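PDB 6FBM: gram-negative insecticidal protein from Chromobacterium piscinae, which is an insecticidal toxin of the MACPF and beta-tripod families that probably acts by forming pores in membranes, as its perforin-like relatives do. Local coordinates for residues 142-153 and 283-293; 205-213 and 249-259. One frame throughout, in Å; residues are numbered along the deposited sequence.

Contact 1 (142-153 and 283-293); sequences RSMLRRDFRDDL and IWALADKPERR
The guanidinium groups of Arg142 and Arg293 lie with their planes parallel, 1° apart. NH2 of Arg293 sits over one face of Arg142, near its rim, 3.4 Å from Arg142 NH1. At the edge of the Arg142 group is Ala285 O, which takes a weak hydrogen bond from NH1 at 2.8 Å. Arg293 NE donates almost straight to Ala287 O at 3.0 Å. Backbone oxygens therefore probably offset the like charges. The Phe149 ring meets Leu286 CD1 at its edge, 3.9 Å from CE2. Leu153 CB lies over one face of this ring. The contact lies in the MACPF region. It joins the loop before helix 147-154 and that helix's C-terminal part to the 3-10 turn at Leu286 and the start of helix 290-298. Strand 170-177 adds Tyr171, which touches Ile283 and Leu286. Leu153 CG is anti to the backbone N (chi1 175°), which carries CD2 to Leu286 CB at 3.7 Å. Arg292 grips the backbone of 142-153. Its NE donates to Leu153 O at 2.7 Å, with the oxygen close to the guanidinium plane. NH2 adds weak bonds to Leu153 O and Asp152 O, and also binds Met158 O. Arg292 NH1 salt-bridges Glu295.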
loop_
_atom_site.group_PDB
_atom_site.type_symbol
_atom_site.label_atom_id
_atom_site.label_comp_id
_atom_site.label_asym_id
_atom_site.label_seq_id
_atom_site.Cartn_x
_atom_site.Cartn_y
_atom_site.Cartn_z
ATOM N N ARG A 142 44.309 4.577 1.741
ATOM C CA ARG A 142 45.345 3.584 1.439
ATOM C C ARG A 142 45.270 2.371 2.328
ATOM O O ARG A 142 45.513 1.262 1.857
ATOM C CB ARG A 142 46.735 4.211 1.549
ATOM C CG ARG A 142 47.820 3.511 0.724
ATOM C CD ARG A 142 48.604 4.518 -0.101
ATOM N NE ARG A 142 49.172 5.566 0.748
ATOM C CZ ARG A 142 49.479 6.813 0.363
ATOM N NH1 ARG A 142 49.282 7.225 -0.890
ATOM N NH2 ARG A 142 49.985 7.668 1.254
ATOM N N SER A 143 44.903 2.556 3.595
ATOM C CA SER A 143 44.724 1.434 4.527
ATOM C C SER A 143 43.320 0.791 4.494
ATOM O O SER A 143 43.027 -0.078 5.308
ATOM C CB SER A 143 45.050 1.894 5.962
ATOM O OG SER A 143 44.015 2.721 6.474
ATOM N N MET A 144 42.467 1.213 3.563
ATOM C CA MET A 144 41.067 0.782 3.513
ATOM C C MET A 144 40.718 0.132 2.191
ATOM O O MET A 144 39.539 0.012 1.878
ATOM C CB MET A 144 40.155 2.002 3.735
ATOM C CG MET A 144 40.234 2.557 5.143
ATOM S SD MET A 144 39.587 4.221 5.190
ATOM C CE MET A 144 37.825 4.011 4.953
ATOM N N LEU A 145 41.727 -0.302 1.433
ATOM C CA LEU A 145 41.506 -0.847 0.111
ATOM C C LEU A 145 40.975 -2.255 0.223
ATOM O O LEU A 145 41.347 -2.991 1.145
ATOM C CB LEU A 145 42.815 -0.870 -0.683
ATOM C CG LEU A 145 43.543 0.456 -0.860
ATOM C CD1 LEU A 145 44.764 0.226 -1.727
ATOM C CD2 LEU A 145 42.644 1.514 -1.478
ATOM N N ARG A 146 40.095 -2.628 -0.701
ATOM C CA ARG A 146 39.637 -4.012 -0.780
ATOM C C ARG A 146 40.808 -4.822 -1.300
ATOM O O ARG A 146 41.693 -4.296 -1.973
ATOM C CB ARG A 146 38.428 -4.177 -1.701
ATOM C CG ARG A 146 37.194 -3.437 -1.221
ATOM C CD ARG A 146 35.895 -4.164 -1.368
ATOM N NE ARG A 146 35.781 -5.289 -0.437
ATOM C CZ ARG A 146 35.166 -5.251 0.750
ATOM N NH1 ARG A 146 34.579 -4.142 1.212
ATOM N NH2 ARG A 146 35.130 -6.354 1.496
ATOM N N ARG A 147 40.786 -6.111 -0.986
ATOM C CA ARG A 147 41.925 -6.996 -1.214
ATOM C C ARG A 147 42.362 -7.009 -2.690
ATOM O O ARG A 147 43.494 -6.641 -2.984
ATOM C CB ARG A 147 41.623 -8.406 -0.668
ATOM C CG ARG A 147 42.803 -9.392 -0.597
ATOM C CD ARG A 147 42.701 -10.530 -1.613
ATOM N NE ARG A 147 41.502 -11.382 -1.415
ATOM C CZ ARG A 147 40.435 -11.475 -2.237
ATOM N NH1 ARG A 147 40.346 -10.775 -3.382
ATOM N NH2 ARG A 147 39.433 -12.281 -1.898
ATOM N N ASP A 148 41.475 -7.389 -3.615
ATOM C CA ASP A 148 41.915 -7.550 -5.013
ATOM C C ASP A 148 42.297 -6.218 -5.687
ATOM O O ASP A 148 43.208 -6.187 -6.522
ATOM C CB ASP A 148 41.006 -8.438 -5.905
ATOM C CG ASP A 148 39.504 -8.310 -5.602
ATOM O OD1 ASP A 148 39.030 -7.208 -5.244
ATOM O OD2 ASP A 148 38.804 -9.339 -5.723
ATOM N N PHE A 149 41.647 -5.120 -5.293
ATOM C CA PHE A 149 42.037 -3.815 -5.785
ATOM C C PHE A 149 43.437 -3.464 -5.283
ATOM O O PHE A 149 44.279 -3.065 -6.083
ATOM C CB PHE A 149 41.010 -2.737 -5.427
ATOM C CG PHE A 149 41.421 -1.339 -5.827
ATOM C CD1 PHE A 149 41.791 -1.061 -7.129
ATOM C CD2 PHE A 149 41.422 -0.310 -4.900
ATOM C CE1 PHE A 149 42.166 0.215 -7.499
ATOM C CE2 PHE A 149 41.785 0.973 -5.264
ATOM C CZ PHE A 149 42.157 1.235 -6.560
ATOM N N ARG A 150 43.694 -3.640 -3.984
ATOM C CA ARG A 150 45.047 -3.432 -3.446
ATOM C C ARG A 150 46.101 -4.235 -4.217
ATOM O O ARG A 150 47.163 -3.696 -4.551
ATOM C CB ARG A 150 45.143 -3.769 -1.945
ATOM C CG ARG A 150 46.557 -3.627 -1.357
ATOM C CD ARG A 150 46.715 -4.115 0.075
ATOM N NE ARG A 150 45.866 -3.346 0.980
ATOM C CZ ARG A 150 46.077 -2.072 1.355
ATOM N NH1 ARG A 150 47.148 -1.365 0.916
ATOM N NH2 ARG A 150 45.189 -1.492 2.176
ATOM N N ASP A 151 45.811 -5.513 -4.490
ATOM C CA ASP A 151 46.774 -6.381 -5.167
ATOM C C ASP A 151 47.041 -5.851 -6.576
ATOM O O ASP A 151 48.204 -5.600 -6.915
ATOM C CB ASP A 151 46.341 -7.857 -5.154
ATOM C CG ASP A 151 46.450 -8.495 -3.729
ATOM O OD1 ASP A 151 47.058 -7.900 -2.805
ATOM O OD2 ASP A 151 45.917 -9.608 -3.492
ATOM N N ASP A 152 45.975 -5.608 -7.342
ATOM C CA ASP A 152 46.112 -5.108 -8.717
ATOM C C ASP A 152 46.780 -3.748 -8.772
ATOM O O ASP A 152 47.715 -3.548 -9.555
ATOM C CB ASP A 152 44.751 -5.040 -9.436
ATOM C CG ASP A 152 44.191 -6.405 -9.756
ATOM O OD1 ASP A 152 44.978 -7.359 -9.766
ATOM O OD2 ASP A 152 42.973 -6.536 -9.997
ATOM N N LEU A 153 46.305 -2.833 -7.933
ATOM C CA LEU A 153 46.836 -1.472 -7.862
ATOM C C LEU A 153 48.342 -1.462 -7.635
ATOM O O LEU A 153 49.052 -0.721 -8.297
ATOM C CB LEU A 153 46.130 -0.695 -6.751
ATOM C CG LEU A 153 46.603 0.713 -6.429
ATOM C CD1 LEU A 153 46.348 1.664 -7.591
ATOM C CD2 LEU A 153 45.888 1.201 -5.183
ATOM N N ILE A 283 43.006 7.070 -8.802
ATOM C CA ILE A 283 43.404 5.841 -8.100
ATOM C C ILE A 283 44.905 5.759 -7.916
ATOM O O ILE A 283 45.360 5.122 -6.963
ATOM C CB ILE A 283 42.903 4.534 -8.739
ATOM C CG1 ILE A 283 43.453 4.329 -10.166
ATOM C CG2 ILE A 283 41.384 4.512 -8.740
ATOM C CD1 ILE A 283 43.296 2.908 -10.665
ATOM N N TRP A 284 45.670 6.393 -8.800
ATOM C CA TRP A 284 47.141 6.319 -8.672
ATOM C C TRP A 284 47.667 6.834 -7.320
ATOM O O TRP A 284 48.513 6.193 -6.722
ATOM C CB TRP A 284 47.881 6.953 -9.851
ATOM C CG TRP A 284 47.510 8.338 -10.235
ATOM C CD1 TRP A 284 47.850 9.499 -9.588
ATOM C CD2 TRP A 284 46.779 8.718 -11.407
ATOM N NE1 TRP A 284 47.364 10.582 -10.292
ATOM C CE2 TRP A 284 46.702 10.129 -11.409
ATOM C CE3 TRP A 284 46.168 7.999 -12.441
ATOM C CZ2 TRP A 284 46.009 10.834 -12.391
ATOM C CZ3 TRP A 284 45.484 8.691 -13.426
ATOM C CH2 TRP A 284 45.413 10.090 -13.405
ATOM N N ALA A 285 47.092 7.921 -6.803
ATOM C CA ALA A 285 47.428 8.427 -5.458
ATOM C C ALA A 285 47.289 7.381 -4.331
ATOM O O ALA A 285 47.867 7.552 -3.259
ATOM C CB ALA A 285 46.596 9.667 -5.132
ATOM N N LEU A 286 46.527 6.311 -4.573
ATOM C CA LEU A 286 46.351 5.225 -3.606
ATOM C C LEU A 286 47.448 4.168 -3.604
ATOM O O LEU A 286 47.502 3.317 -2.703
ATOM C CB LEU A 286 45.012 4.530 -3.866
ATOM C CG LEU A 286 43.775 5.421 -3.788
ATOM C CD1 LEU A 286 42.574 4.679 -4.374
ATOM C CD2 LEU A 286 43.540 5.830 -2.344
ATOM N N ALA A 287 48.295 4.168 -4.633
ATOM C CA ALA A 287 49.351 3.166 -4.740
ATOM C C ALA A 287 50.403 3.394 -3.649
ATOM O O ALA A 287 50.679 4.546 -3.288
ATOM C CB ALA A 287 49.983 3.226 -6.119
ATOM N N ASP A 288 50.952 2.304 -3.104
ATOM C CA ASP A 288 51.963 2.376 -2.020
ATOM C C ASP A 288 53.250 3.084 -2.455
ATOM O O ASP A 288 53.704 4.003 -1.773
ATOM C CB ASP A 288 52.318 0.976 -1.485
ATOM C CG ASP A 288 51.205 0.342 -0.676
ATOM O OD1 ASP A 288 50.396 1.048 -0.051
ATOM O OD2 ASP A 288 51.154 -0.890 -0.638
ATOM N N LYS A 289 53.799 2.677 -3.599
ATOM C CA LYS A 289 55.107 3.165 -4.049
ATOM C C LYS A 289 54.981 4.389 -4.967
ATOM O O LYS A 289 54.193 4.365 -5.893
ATOM C CB LYS A 289 55.859 2.044 -4.772
ATOM C CG LYS A 289 55.929 0.740 -4.005
ATOM C CD LYS A 289 57.067 -0.174 -4.433
ATOM C CE LYS A 289 56.757 -1.580 -3.908
ATOM N NZ LYS A 289 57.933 -2.457 -3.617
ATOM N N PRO A 290 55.768 5.452 -4.727
ATOM C CA PRO A 290 55.791 6.595 -5.665
ATOM C C PRO A 290 56.059 6.252 -7.148
ATOM O O PRO A 290 55.575 6.964 -8.025
ATOM C CB PRO A 290 56.933 7.473 -5.116
ATOM C CG PRO A 290 56.973 7.164 -3.653
ATOM C CD PRO A 290 56.559 5.725 -3.508
ATOM N N GLU A 291 56.808 5.183 -7.412
ATOM C CA GLU A 291 57.135 4.747 -8.781
ATOM C C GLU A 291 55.878 4.248 -9.479
ATOM O O GLU A 291 55.701 4.437 -10.679
ATOM C CB GLU A 291 58.172 3.601 -8.797
ATOM C CG GLU A 291 59.430 3.827 -7.963
ATOM C CD GLU A 291 59.283 3.328 -6.531
ATOM O OE1 GLU A 291 59.061 2.112 -6.324
ATOM O OE2 GLU A 291 59.355 4.164 -5.606
ATOM N N ARG A 292 55.031 3.571 -8.709
ATOM C CA ARG A 292 53.762 3.033 -9.188
ATOM C C ARG A 292 52.725 4.153 -9.414
ATOM O O ARG A 292 52.011 4.147 -10.422
ATOM C CB ARG A 292 53.265 1.974 -8.195
ATOM C CG ARG A 292 52.011 1.210 -8.585
ATOM C CD ARG A 292 52.045 0.606 -9.973
ATOM N NE ARG A 292 50.902 -0.279 -10.157
ATOM C CZ ARG A 292 50.568 -0.886 -11.297
ATOM N NH1 ARG A 292 51.283 -0.714 -12.421
ATOM N NH2 ARG A 292 49.486 -1.676 -11.311
ATOM N N ARG A 293 52.673 5.123 -8.495
ATOM C CA ARG A 293 51.820 6.313 -8.642
ATOM C C ARG A 293 52.128 7.019 -9.930
ATOM O O ARG A 293 51.238 7.486 -10.631
ATOM C CB ARG A 293 52.046 7.326 -7.512
ATOM C CG ARG A 293 51.607 6.870 -6.130
ATOM C CD ARG A 293 52.008 7.864 -5.057
ATOM N NE ARG A 293 52.063 7.207 -3.756
ATOM C CZ ARG A 293 52.575 7.741 -2.643
ATOM N NH1 ARG A 293 52.998 9.007 -2.610
ATOM N NH2 ARG A 293 52.585 7.022 -1.525
#

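Contact 2 (205-213 and 249-259); sequences SYKALVGEI and ILHGPDSQQAF
Val210 sits on the ring of Phe259. Its CB lies 3.5 Å from the ring centroid and 12° off the ring normal, a CH-pi contact over one face. Val210 CG1 also reaches Ile249 CG2 at 4.0 Å. Leu209 continues the apolar patch. With chi1 at -162°, CG stands opposite the backbone N, and the branches reach the end of helix 246-250. There CD2 meets Leu250 CD1 at 4.0 Å, and CD1 packs against the carbonyls of Ile249 and Leu250. Leu181 of strand 179-187 touches both Phe259 and Tyr206. Tyr206 OH comes within 3.8 Å of Phe259 CE1 and is hydrogen-bonded to Glu126.

Farther out, Gln256 CG packs on Gly211 CA at 3.4 Å. The main polar link is Ser255 OG to Leu209 O, a 2.9 Å hydrogen bond in the carbonyl plane. Here the C-terminal end of helix 198-209 meets the N-terminal end of helix 255-269, with the axes of 205-209 and 255-259 at 82°. The former end closes in a Schellman motif: Glu212 N bonds weakly to Lys207 O, Gly211 N bonds weakly to Ala208 O, and Gly211 has positive phi. Asp254 is the N-cap of helix 255-269, its OD1 taking a weak bond from Gln257 N. In the chain, helices 198-209 and 220-230 link the paired strands 179-187 and 232-239, consistent with a MACPF helical cluster that unfolds into membrane-spanning hairpins in pore-forming relatives.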
loop_
_atom_site.group_PDB
_atom_site.type_symbol
_atom_site.label_atom_id
_atom_site.label_comp_id
_atom_site.label_asym_id
_atom_site.label_seq_id
_atom_site.Cartn_x
_atom_site.Cartn_y
_atom_site.Cartn_z
ATOM N N SER A 205 14.349 30.632 -20.200
ATOM C CA SER A 205 13.485 29.597 -20.754
ATOM C C SER A 205 13.347 28.465 -19.741
ATOM O O SER A 205 12.221 28.033 -19.435
ATOM C CB SER A 205 14.015 29.087 -22.076
ATOM O OG SER A 205 13.128 28.132 -22.621
ATOM N N TYR A 206 14.479 28.019 -19.186
ATOM C CA TYR A 206 14.456 26.975 -18.166
ATOM C C TYR A 206 13.613 27.430 -16.978
ATOM O O TYR A 206 12.720 26.721 -16.553
ATOM C CB TYR A 206 15.876 26.571 -17.697
ATOM C CG TYR A 206 15.812 25.657 -16.511
ATOM C CD1 TYR A 206 15.478 24.313 -16.660
ATOM C CD2 TYR A 206 16.014 26.158 -15.210
ATOM C CE1 TYR A 206 15.378 23.495 -15.549
ATOM C CE2 TYR A 206 15.913 25.334 -14.103
ATOM C CZ TYR A 206 15.591 24.022 -14.279
ATOM O OH TYR A 206 15.483 23.231 -13.186
ATOM N N LYS A 207 13.889 28.615 -16.456
ATOM C CA LYS A 207 13.173 29.116 -15.266
ATOM C C LYS A 207 11.680 29.301 -15.456
ATOM O O LYS A 207 10.934 29.109 -14.519
ATOM C CB LYS A 207 13.800 30.400 -14.733
ATOM C CG LYS A 207 15.091 30.115 -14.018
ATOM C CD LYS A 207 15.721 31.382 -13.463
ATOM C CE LYS A 207 16.955 31.026 -12.638
ATOM N NZ LYS A 207 17.770 32.251 -12.411
ATOM N N ALA A 208 11.250 29.676 -16.647
ATOM C CA ALA A 208 9.818 29.783 -16.951
ATOM C C ALA A 208 9.184 28.411 -17.031
ATOM O O ALA A 208 8.034 28.210 -16.621
ATOM C CB ALA A 208 9.591 30.525 -18.256
ATOM N N LEU A 209 9.946 27.465 -17.553
ATOM C CA LEU A 209 9.482 26.105 -17.733
ATOM C C LEU A 209 9.134 25.441 -16.418
ATOM O O LEU A 209 8.088 24.825 -16.284
ATOM C CB LEU A 209 10.576 25.314 -18.441
ATOM C CG LEU A 209 10.247 24.042 -19.100
ATOM C CD1 LEU A 209 9.100 24.164 -20.087
ATOM C CD2 LEU A 209 11.500 23.611 -19.858
ATOM N N VAL A 210 10.014 25.600 -15.448
ATOM C CA VAL A 210 9.822 25.077 -14.116
ATOM C C VAL A 210 9.078 26.009 -13.175
ATOM O O VAL A 210 8.861 25.679 -12.037
ATOM C CB VAL A 210 11.193 24.658 -13.490
ATOM C CG1 VAL A 210 11.936 23.710 -14.430
ATOM C CG2 VAL A 210 12.029 25.815 -13.048
ATOM N N GLY A 211 8.725 27.189 -13.635
ATOM C CA GLY A 211 7.892 28.106 -12.858
ATOM C C GLY A 211 8.634 28.952 -11.855
ATOM O O GLY A 211 8.000 29.608 -11.036
ATOM N N GLU A 212 9.963 28.977 -11.903
ATOM C CA GLU A 212 10.699 29.906 -11.044
ATOM C C GLU A 212 10.487 31.362 -11.464
ATOM O O GLU A 212 10.530 32.273 -10.613
ATOM C CB GLU A 212 12.176 29.557 -10.982
ATOM C CG GLU A 212 12.454 28.315 -10.137
ATOM C CD GLU A 212 13.825 27.737 -10.371
ATOM O OE1 GLU A 212 14.752 28.536 -10.696
ATOM O OE2 GLU A 212 13.969 26.499 -10.183
ATOM N N ILE A 213 10.231 31.577 -12.756
ATOM C CA ILE A 213 9.656 32.839 -13.208
ATOM C C ILE A 213 8.363 32.551 -13.952
ATOM O O ILE A 213 8.154 31.464 -14.462
ATOM C CB ILE A 213 10.635 33.671 -14.058
ATOM C CG1 ILE A 213 10.975 32.968 -15.383
ATOM C CG2 ILE A 213 11.910 33.950 -13.276
ATOM C CD1 ILE A 213 11.935 33.748 -16.235
ATOM N N ILE A 249 7.741 18.035 -17.787
ATOM C CA ILE A 249 8.321 19.351 -17.472
ATOM C C ILE A 249 8.664 20.062 -18.768
ATOM O O ILE A 249 8.434 21.234 -18.907
ATOM C CB ILE A 249 9.587 19.244 -16.577
ATOM C CG1 ILE A 249 9.223 18.708 -15.184
ATOM C CG2 ILE A 249 10.242 20.602 -16.396
ATOM C CD1 ILE A 249 10.372 18.093 -14.431
ATOM N N LEU A 250 9.189 19.336 -19.729
ATOM C CA LEU A 250 9.655 19.936 -20.964
ATOM C C LEU A 250 8.502 20.374 -21.847
ATOM O O LEU A 250 8.438 21.517 -22.253
ATOM C CB LEU A 250 10.579 18.962 -21.683
ATOM C CG LEU A 250 11.308 19.468 -22.898
ATOM C CD1 LEU A 250 12.058 20.773 -22.588
ATOM C CD2 LEU A 250 12.281 18.386 -23.381
ATOM N N HIS A 251 7.576 19.458 -22.110
ATOM C CA HIS A 251 6.468 19.659 -23.065
ATOM C C HIS A 251 5.113 19.750 -22.417
ATOM O O HIS A 251 4.426 20.755 -22.562
ATOM C CB HIS A 251 6.415 18.485 -24.058
ATOM C CG HIS A 251 7.684 18.284 -24.811
ATOM N ND1 HIS A 251 8.439 17.135 -24.708
ATOM C CD2 HIS A 251 8.336 19.091 -25.681
ATOM C CE1 HIS A 251 9.504 17.243 -25.483
ATOM N NE2 HIS A 251 9.471 18.425 -26.075
ATOM N N GLY A 252 4.755 18.668 -21.717
ATOM C CA GLY A 252 3.389 18.297 -21.364
ATOM C C GLY A 252 2.593 19.341 -20.627
ATOM O O GLY A 252 3.113 20.417 -20.326
ATOM N N PRO A 253 1.312 19.052 -20.378
ATOM C CA PRO A 253 0.289 19.988 -19.895
ATOM C C PRO A 253 0.720 20.951 -18.787
ATOM O O PRO A 253 0.643 22.160 -19.002
ATOM C CB PRO A 253 -0.830 19.064 -19.397
ATOM C CG PRO A 253 -0.729 17.914 -20.301
ATOM C CD PRO A 253 0.725 17.722 -20.624
ATOM N N ASP A 254 1.166 20.442 -17.629
ATOM C CA ASP A 254 1.490 21.324 -16.533
ATOM C C ASP A 254 2.910 21.128 -16.029
ATOM O O ASP A 254 3.184 20.323 -15.130
ATOM C CB ASP A 254 0.468 21.178 -15.422
ATOM C CG ASP A 254 0.173 22.472 -14.831
ATOM O OD1 ASP A 254 1.087 23.030 -14.182
ATOM O OD2 ASP A 254 -0.929 23.003 -15.135
ATOM N N SER A 255 3.826 21.888 -16.631
ATOM C CA SER A 255 5.228 21.685 -16.433
ATOM C C SER A 255 5.682 22.182 -15.058
ATOM O O SER A 255 6.535 21.564 -14.424
ATOM C CB SER A 255 6.007 22.335 -17.570
ATOM O OG SER A 255 5.745 23.727 -17.660
ATOM N N GLN A 256 5.103 23.271 -14.582
ATOM C CA GLN A 256 5.429 23.852 -13.278
ATOM C C GLN A 256 5.005 22.898 -12.154
ATOM O O GLN A 256 5.727 22.796 -11.170
ATOM C CB GLN A 256 4.709 25.208 -13.055
ATOM C CG GLN A 256 5.120 26.391 -13.910
ATOM C CD GLN A 256 4.487 26.450 -15.288
ATOM O OE1 GLN A 256 5.186 26.470 -16.264
ATOM N NE2 GLN A 256 3.156 26.498 -15.363
ATOM N N GLN A 257 3.852 22.225 -12.293
ATOM C CA GLN A 257 3.398 21.213 -11.330
ATOM C C GLN A 257 4.245 19.959 -11.410
ATOM O O GLN A 257 4.604 19.390 -10.374
ATOM C CB GLN A 257 1.908 20.804 -11.530
ATOM C CG GLN A 257 1.400 19.601 -10.694
ATOM C CD GLN A 257 1.053 19.926 -9.222
ATOM O OE1 GLN A 257 1.253 21.053 -8.754
ATOM N NE2 GLN A 257 0.576 18.931 -8.494
ATOM N N ALA A 258 4.511 19.492 -12.630
ATOM C CA ALA A 258 5.373 18.323 -12.828
ATOM C C ALA A 258 6.764 18.571 -12.244
ATOM O O ALA A 258 7.361 17.683 -11.667
ATOM C CB ALA A 258 5.460 17.953 -14.290
ATOM N N PHE A 259 7.271 19.785 -12.392
ATOM C CA PHE A 259 8.552 20.124 -11.813
ATOM C C PHE A 259 8.472 20.110 -10.285
ATOM O O PHE A 259 9.376 19.577 -9.634
ATOM C CB PHE A 259 9.046 21.454 -12.298
ATOM C CG PHE A 259 10.210 21.980 -11.489
ATOM C CD1 PHE A 259 11.506 21.544 -11.759
ATOM C CD2 PHE A 259 10.006 22.946 -10.474
ATOM C CE1 PHE A 259 12.554 22.042 -11.052
ATOM C CE2 PHE A 259 11.057 23.417 -9.746
ATOM C CZ PHE A 259 12.346 22.955 -10.028
#

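Contact 1 and contact 2 both lie in the MACPF range but do not touch. Their centres are 47 Å apart, and their nearest atoms are about 32 Å apart. The chain runs through 142-153, then 205-213 and 249-259, and returns to 283-293. Contact 1 thus brackets contact 2 in sequence. Both lie against the same antiparallel sheet, contact 1 through strand 170-177 and contact 2 through strands 179-187 and 232-239. The subunit surroundings differ. Pro253 and Gln257 in contact 2 pack on the second subunit, whereas no other chain of the assembly touches contact 1.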